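PDB 4JJJ: cellulose 1,4-beta-cellobiosidase from Thermobifida fusca, which probably hydrolyses cellulose to release cellobiose, acting through the family 48 glycoside hydrolase domain that makes up this chain. Local coordinates for residues Ser589-Lys592 with Asn593-Leu596; Glu78-Thr82 with Phe83-Gly87. The protein carries 1 engineered substitution. All blocks are in the same frame, centred on the assembly; numbering follows the deposited sequence.

Interaction 1: residues Ser589-Lys592 with Asn593-Leu596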
ATOM      1  N   SER A 589      15.562 -17.528  10.594  1.00  8.66           N
ATOM      2  CA  SER A 589      16.952 -17.894  10.749  1.00  9.22           C
ATOM      3  C   SER A 589      17.657 -18.093   9.428  1.00  8.91           C
ATOM      4  O   SER A 589      18.871 -18.013   9.384  1.00  9.60           O
ATOM      5  CB  SER A 589      17.148 -19.123  11.662  1.00  8.70           C
ATOM      6  OG  SER A 589      16.658 -20.261  11.067  1.00  9.05           O
ATOM      7  N   PHE A 590      16.879 -18.263   8.400  1.00  8.33           N
ATOM      8  CA  PHE A 590      17.402 -18.289   7.031  1.00  8.45           C
ATOM      9  C   PHE A 590      18.217 -17.023   6.660  1.00  8.24           C
ATOM     10  O   PHE A 590      18.981 -17.023   5.716  1.00  8.38           O
ATOM     11  CB  PHE A 590      16.303 -18.540   6.004  1.00  8.59           C
ATOM     12  CG  PHE A 590      15.108 -17.615   6.127  1.00  8.96           C
ATOM     13  CD1 PHE A 590      15.122 -16.344   5.646  1.00  8.65           C
ATOM     14  CD2 PHE A 590      13.974 -18.059   6.773  1.00  9.51           C
ATOM     15  CE1 PHE A 590      14.042 -15.469   5.798  1.00  8.86           C
ATOM     16  CE2 PHE A 590      12.888 -17.224   6.871  1.00  9.56           C
ATOM     17  CZ  PHE A 590      12.928 -15.961   6.458  1.00 10.40           C
ATOM     18  N   TYR A 591      17.924 -15.900   7.304  1.00  7.86           N
ATOM     19  CA  TYR A 591      18.641 -14.675   7.083  1.00  7.31           C
ATOM     20  C   TYR A 591      20.103 -14.800   7.304  1.00  8.28           C
ATOM     21  O   TYR A 591      20.852 -14.092   6.715  1.00  8.43           O
ATOM     22  CB  TYR A 591      18.060 -13.466   7.755  1.00  6.91           C
ATOM     23  CG  TYR A 591      17.149 -12.593   6.955  1.00  7.47           C
ATOM     24  CD1 TYR A 591      17.580 -12.105   5.752  1.00  7.75           C
ATOM     25  CD2 TYR A 591      15.971 -12.137   7.473  1.00  7.95           C
ATOM     26  CE1 TYR A 591      16.791 -11.262   4.947  1.00  8.79           C
ATOM     27  CE2 TYR A 591      15.150 -11.287   6.695  1.00  7.06           C
ATOM     28  CZ  TYR A 591      15.630 -10.791   5.486  1.00  8.42           C
ATOM     29  OH  TYR A 591      14.879  -9.855   4.708  1.00  7.59           O
ATOM     30  N   LYS A 592      20.544 -15.713   8.138  1.00  9.43           N
ATOM     31  CA  LYS A 592      21.977 -15.859   8.381  1.00 10.35           C
ATOM     32  C   LYS A 592      22.686 -16.413   7.166  1.00 10.83           C
ATOM     33  O   LYS A 592      23.923 -16.285   7.109  1.00  9.47           O
ATOM     34  CB  LYS A 592      22.123 -16.836   9.506  1.00 12.67           C
ATOM     35  CG  LYS A 592      21.657 -16.291  10.847  1.00 15.03           C
ATOM     36  CD  LYS A 592      21.773 -17.497  11.846  1.00 21.26           C
ATOM     37  CE  LYS A 592      21.339 -17.122  13.243  1.00 26.50           C
ATOM     38  NZ  LYS A 592      21.225 -18.368  14.135  1.00 27.90           N
ATOM     39  N   ASN A 593      21.978 -16.906   6.175  1.00  9.64           N
ATOM     40  CA  ASN A 593      22.622 -17.332   4.930  1.00  9.93           C
ATOM     41  C   ASN A 593      22.639 -16.275   3.857  1.00  9.13           C
ATOM     42  O   ASN A 593      23.143 -16.498   2.776  1.00  9.02           O
ATOM     43  CB  ASN A 593      21.936 -18.603   4.430  1.00 12.23           C
ATOM     44  CG  ASN A 593      21.882 -19.653   5.559  1.00 17.05           C
ATOM     45  OD1 ASN A 593      22.915 -19.875   6.240  1.00 19.75           O
ATOM     46  ND2 ASN A 593      20.663 -20.095   5.938  1.00 17.38           N
ATOM     47  N   ASP A 594      22.072 -15.100   4.139  1.00  8.75           N
ATOM     48  CA  ASP A 594      21.982 -14.037   3.150  1.00  7.85           C
ATOM     49  C   ASP A 594      23.334 -13.468   2.820  1.00  7.40           C
ATOM     50  O   ASP A 594      24.189 -13.285   3.688  1.00  6.81           O
ATOM     51  CB  ASP A 594      21.097 -12.911   3.677  1.00  8.23           C
ATOM     52  CG  ASP A 594      20.646 -11.953   2.567  1.00  7.64           C
ATOM     53  OD1 ASP A 594      21.472 -11.079   2.232  1.00  7.72           O
ATOM     54  OD2 ASP A 594      19.432 -12.076   2.188  1.00  8.88           O
ATOM     55  N   PRO A 595      23.593 -13.106   1.559  1.00  6.48           N
ATOM     56  CA  PRO A 595      24.901 -12.514   1.312  1.00  7.21           C
ATOM     57  C   PRO A 595      25.232 -11.246   2.053  1.00  7.87           C
ATOM     58  O   PRO A 595      26.404 -10.962   2.246  1.00  9.33           O
ATOM     59  CB  PRO A 595      24.940 -12.332  -0.180  1.00  7.38           C
ATOM     60  CG  PRO A 595      23.539 -12.339  -0.605  1.00  7.38           C
ATOM     61  CD  PRO A 595      22.769 -13.219   0.364  1.00  6.84           C
ATOM     62  N   LEU A 596      24.189 -10.478   2.484  1.00  6.87           N
ATOM     63  CA  LEU A 596      24.496  -9.234   3.235  1.00  6.67           C
ATOM     64  C   LEU A 596      24.725  -9.500   4.712  1.00  6.79           C
ATOM     65  O   LEU A 596      25.120  -8.602   5.448  1.00  7.37           O
ATOM     66  CB  LEU A 596      23.318  -8.274   2.973  1.00  7.43           C
ATOM     67  CG  LEU A 596      23.533  -6.861   3.518  1.00  8.77           C
ATOM     68  CD1 LEU A 596      24.542  -6.146   2.696  1.00  9.34           C
ATOM     69  CD2 LEU A 596      22.227  -6.080   3.402  1.00  9.37           C
TER
HETATM   70  O   HOH W   1      25.709 -15.305   5.103  1.00 13.62           O
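Phe590 and Asn593 meet through the backbone in a short 3-10 turn: Asn593 N donates to Phe590 O at 3.0 Å. Phe590 CE1 lies over one face of the Tyr591 ring, offset toward its rim, and the Phe590 ring meets Tyr156 edge-to-face. Tyr591 comes next, and Asp594 N donates to Tyr591 O at 3.0 Å. The Tyr591 side chain runs alongside that of Asp594, the two pointing the same way with ring and carboxylate planes 49° apart; Tyr591 CE1 is 3.9 Å from Asp594 OD2, which lies at the ring edge. The Tyr591 hydroxyl goes on to Asp43 O. After Lys592, a water bridges the turn, donating to Lys592 O and to Asp594 O. A chi1 of -164° puts the Asp594 carboxylate beside its own carbonyl carbon, where OD1 receives Leu596 N on its anti lone pair at 2.8 Å, while OD2 bonds Thr36 OG1. Replacing Asp594 by an alanine would probably leave Leu596 N without its cap and Thr36 without its carboxylate partner. The buried carboxylate is thus gripped on both oxygens, and as a cap before helix 597-604 its negative charge is likely to be favoured by the helix dipole.

Interaction 2: residues Glu78-Thr82 with Phe83-Gly87. With ZN (zinc ion), chain B.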
ATOM      1  N   GLU A  78      -2.820 -11.244 -16.394  0.70  7.66           N
ATOM      2  CA  GLU A  78      -2.951 -12.684 -16.170  0.70  8.95           C
ATOM      3  C   GLU A  78      -2.177 -13.186 -14.979  0.70  8.37           C
ATOM      4  O   GLU A  78      -2.721 -13.974 -14.159  0.70  8.07           O
ATOM      5  CB  GLU A  78      -2.497 -13.451 -17.423  0.70 10.82           C
ATOM      6  CG  GLU A  78      -2.984 -14.884 -17.443  0.70 12.84           C
ATOM      7  CD  GLU A  78      -2.550 -15.661 -18.697  0.70 15.28           C
ATOM      8  OE1 GLU A  78      -2.575 -16.923 -18.673  0.70 16.63           O
ATOM      9  OE2 GLU A  78      -2.060 -15.019 -19.604  0.70 16.14           O
ATOM     10  N   SER A  79      -0.940 -12.686 -14.809  1.00  8.60           N
ATOM     11  CA  SER A  79      -0.128 -13.065 -13.701  1.00  7.43           C
ATOM     12  C   SER A  79      -0.801 -12.681 -12.373  1.00  7.18           C
ATOM     13  O   SER A  79      -0.885 -13.479 -11.441  1.00  7.66           O
ATOM     14  CB  SER A  79       1.262 -12.539 -13.856  1.00  7.41           C
ATOM     15  OG  SER A  79       1.997 -12.936 -12.704  1.00  8.10           O
ATOM     16  N   MET A  80      -1.235 -11.408 -12.251  0.50  7.27           N
ATOM     17  CA  MET A  80      -2.028 -10.916 -11.090  0.50  7.36           C
ATOM     18  C   MET A  80      -3.208 -11.859 -10.766  0.50  7.55           C
ATOM     19  O   MET A  80      -3.435 -12.301  -9.618  0.50  7.03           O
ATOM     20  CB  MET A  80      -2.481  -9.455 -11.344  0.50  7.13           C
ATOM     21  CG  MET A  80      -3.045  -8.650 -10.132  0.50  7.16           C
ATOM     22  SD  MET A  80      -3.548  -6.979 -10.671  0.50  7.34           S
ATOM     23  CE  MET A  80      -2.292  -6.942 -11.948  0.50  6.01           C
ATOM     24  N   GLU A  81      -4.039 -12.170 -11.776  1.00  8.37           N
ATOM     25  CA  GLU A  81      -5.206 -13.062 -11.574  1.00  8.82           C
ATOM     26  C   GLU A  81      -4.810 -14.439 -11.148  1.00  9.16           C
ATOM     27  O   GLU A  81      -5.535 -15.092 -10.374  1.00  9.78           O
ATOM     28  CB  GLU A  81      -6.081 -13.086 -12.851  1.00 10.27           C
ATOM     29  CG  GLU A  81      -6.863 -11.865 -13.086  1.00 11.44           C
ATOM     30  CD  GLU A  81      -7.807 -11.964 -14.260  1.00 14.60           C
ATOM     31  OE1 GLU A  81      -7.435 -12.790 -15.141  1.00 17.91           O
ATOM     32  OE2 GLU A  81      -8.825 -11.263 -14.284  1.00 12.35           O
ATOM     33  N   THR A  82      -3.684 -14.926 -11.592  1.00  8.80           N
ATOM     34  CA  THR A  82      -3.238 -16.247 -11.274  1.00  8.83           C
ATOM     35  C   THR A  82      -2.651 -16.414  -9.898  1.00  8.74           C
ATOM     36  O   THR A  82      -2.862 -17.425  -9.230  1.00  8.90           O
ATOM     37  CB  THR A  82      -2.242 -16.782 -12.356  1.00  9.91           C
ATOM     38  OG1 THR A  82      -2.850 -16.691 -13.642  1.00  9.46           O
ATOM     39  CG2 THR A  82      -1.787 -18.145 -12.128  1.00 11.08           C
ATOM     40  N   PHE A  83      -1.939 -15.362  -9.455  1.00  7.32           N
ATOM     41  CA  PHE A  83      -1.051 -15.521  -8.314  1.00  6.80           C
ATOM     42  C   PHE A  83      -1.398 -14.687  -7.081  1.00  6.80           C
ATOM     43  O   PHE A  83      -0.902 -14.971  -6.034  1.00  6.69           O
ATOM     44  CB  PHE A  83       0.422 -15.351  -8.666  1.00  7.84           C
ATOM     45  CG  PHE A  83       0.900 -16.360  -9.649  1.00  8.47           C
ATOM     46  CD1 PHE A  83       0.883 -17.708  -9.303  1.00 10.22           C
ATOM     47  CD2 PHE A  83       1.327 -15.960 -10.907  1.00  9.59           C
ATOM     48  CE1 PHE A  83       1.336 -18.678 -10.227  1.00 11.23           C
ATOM     49  CE2 PHE A  83       1.824 -16.886 -11.822  1.00 10.69           C
ATOM     50  CZ  PHE A  83       1.786 -18.208 -11.476  1.00 11.04           C
ATOM     51  N   ILE A  84      -2.127 -13.598  -7.229  1.00  6.45           N
ATOM     52  CA  ILE A  84      -2.339 -12.704  -6.091  1.00  6.07           C
ATOM     53  C   ILE A  84      -3.796 -12.272  -5.841  1.00  6.53           C
ATOM     54  O   ILE A  84      -4.044 -11.758  -4.780  1.00  6.20           O
ATOM     55  CB  ILE A  84      -1.399 -11.496  -6.131  1.00  5.75           C
ATOM     56  CG1 ILE A  84      -1.102 -10.966  -4.712  1.00  6.34           C
ATOM     57  CG2 ILE A  84      -1.888 -10.418  -7.072  1.00  5.68           C
ATOM     58  CD1 ILE A  84       0.030  -9.936  -4.662  1.00  6.52           C
ATOM     59  N   ILE A  85      -4.701 -12.489  -6.791  1.00  6.91           N
ATOM     60  CA  ILE A  85      -6.129 -12.335  -6.527  1.00  6.81           C
ATOM     61  C   ILE A  85      -6.561 -13.749  -6.127  1.00  7.22           C
ATOM     62  O   ILE A  85      -6.549 -14.615  -6.955  1.00  8.65           O
ATOM     63  CB  ILE A  85      -6.906 -11.847  -7.744  1.00  6.88           C
ATOM     64  CG1 ILE A  85      -6.386 -10.438  -8.123  1.00  6.92           C
ATOM     65  CG2 ILE A  85      -8.383 -11.839  -7.390  1.00  7.26           C
ATOM     66  CD1 ILE A  85      -7.101  -9.774  -9.262  1.00  8.22           C
ATOM     67  N   PRO A  86      -6.910 -13.991  -4.867  1.00  7.44           N
ATOM     68  CA  PRO A  86      -7.202 -15.339  -4.451  1.00  7.74           C
ATOM     69  C   PRO A  86      -8.207 -16.017  -5.348  1.00  8.33           C
ATOM     70  O   PRO A  86      -9.289 -15.434  -5.627  1.00  8.17           O
ATOM     71  CB  PRO A  86      -7.723 -15.117  -2.998  1.00  7.87           C
ATOM     72  CG  PRO A  86      -6.968 -13.858  -2.518  1.00  7.94           C
ATOM     73  CD  PRO A  86      -7.027 -13.007  -3.767  1.00  8.40           C
ATOM     74  N   GLY A  87      -7.872 -17.272  -5.743  1.00  9.42           N
ATOM     75  CA  GLY A  87      -8.842 -17.999  -6.542  1.00  9.30           C
ATOM     76  C   GLY A  87      -9.819 -18.748  -5.679  1.00  9.74           C
ATOM     77  O   GLY A  87      -9.746 -18.681  -4.502  1.00  8.25           O
TER
HETATM   78 ZN    ZN B 732      -7.690 -12.804 -17.276  0.50 52.88          ZN
HETATM   79  O   HOH W   2      -5.886 -16.850  -8.290  1.00 10.24           O
HETATM   80  O   HOH W   3      -8.605 -13.214 -19.219  0.50 24.49           O
HETATM   81  O   HOH W   4      -5.778 -13.168 -17.660  0.50 21.03           O
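Two first torsions set up the aromatic contact: Thr82 swings CG2 anti to its backbone N, and Phe83 carries its ring anti to its own carbonyl carbon (chi1 -62°). The methyl thereby sits over the ring centre in a CH-pi contact, 3.6 Å from Thr82 CG2 to the Phe83 centroid and 10° off the normal. Ser79 OG lies at the ring edge, 3.6 Å from Phe83 CD2, and is bonded to Leu28 O. Thr82 OG1 turns back to Glu78 O at 2.8 Å, a carbonyl that also accepts Thr82 N. At the helix end Met80 O is shared: Ile84 N at 3.0 Å and Ile85 N at 3.1 Å reach it from opposite faces of its plane. Beside this fork, in the conformer given, Met80 CG packs on Ile84 CG2, with Phe53 of helix 50-67 touching both side chains. The extended Glu81 side chain carries OE1 to a zinc ion, the Glu81 OE1 to zinc bond being 2.2 Å; two waters and Lys255 also bind the metal, while Tyr144 holds OE2. A water lies 2.7 Å from both Glu81 O and Ile85 O and links them. The whole is the C-terminal end of helix 71-83, where the bonding passes from i+4 to i+5 beside the zinc site of Glu81 and Lys255.

How the interactions relate
From the N terminus the chain reaches interaction 2 first, where helix 71-83 ends and the loop toward strand 117-118 begins. Some five hundred residues later it comes to interaction 1, in the loop between strand 577-578 and helix 597-604. Each closes only a local turn, and the two lie in series, neither nested nor crossed. The centres of interactions 1 and 2 are about 29 Å apart and the nearest atoms of interactions 1 and 2 about 18 Å, so they do not touch. One finishes a helix and the other prepares one. Residues 78-87 sit among helices 50-67 and 250-263 and strand 27-30, whereas 589-596 lie farther out, against the loop holding Thr36, Asp43 and His44. Both belong to the family 48 domain.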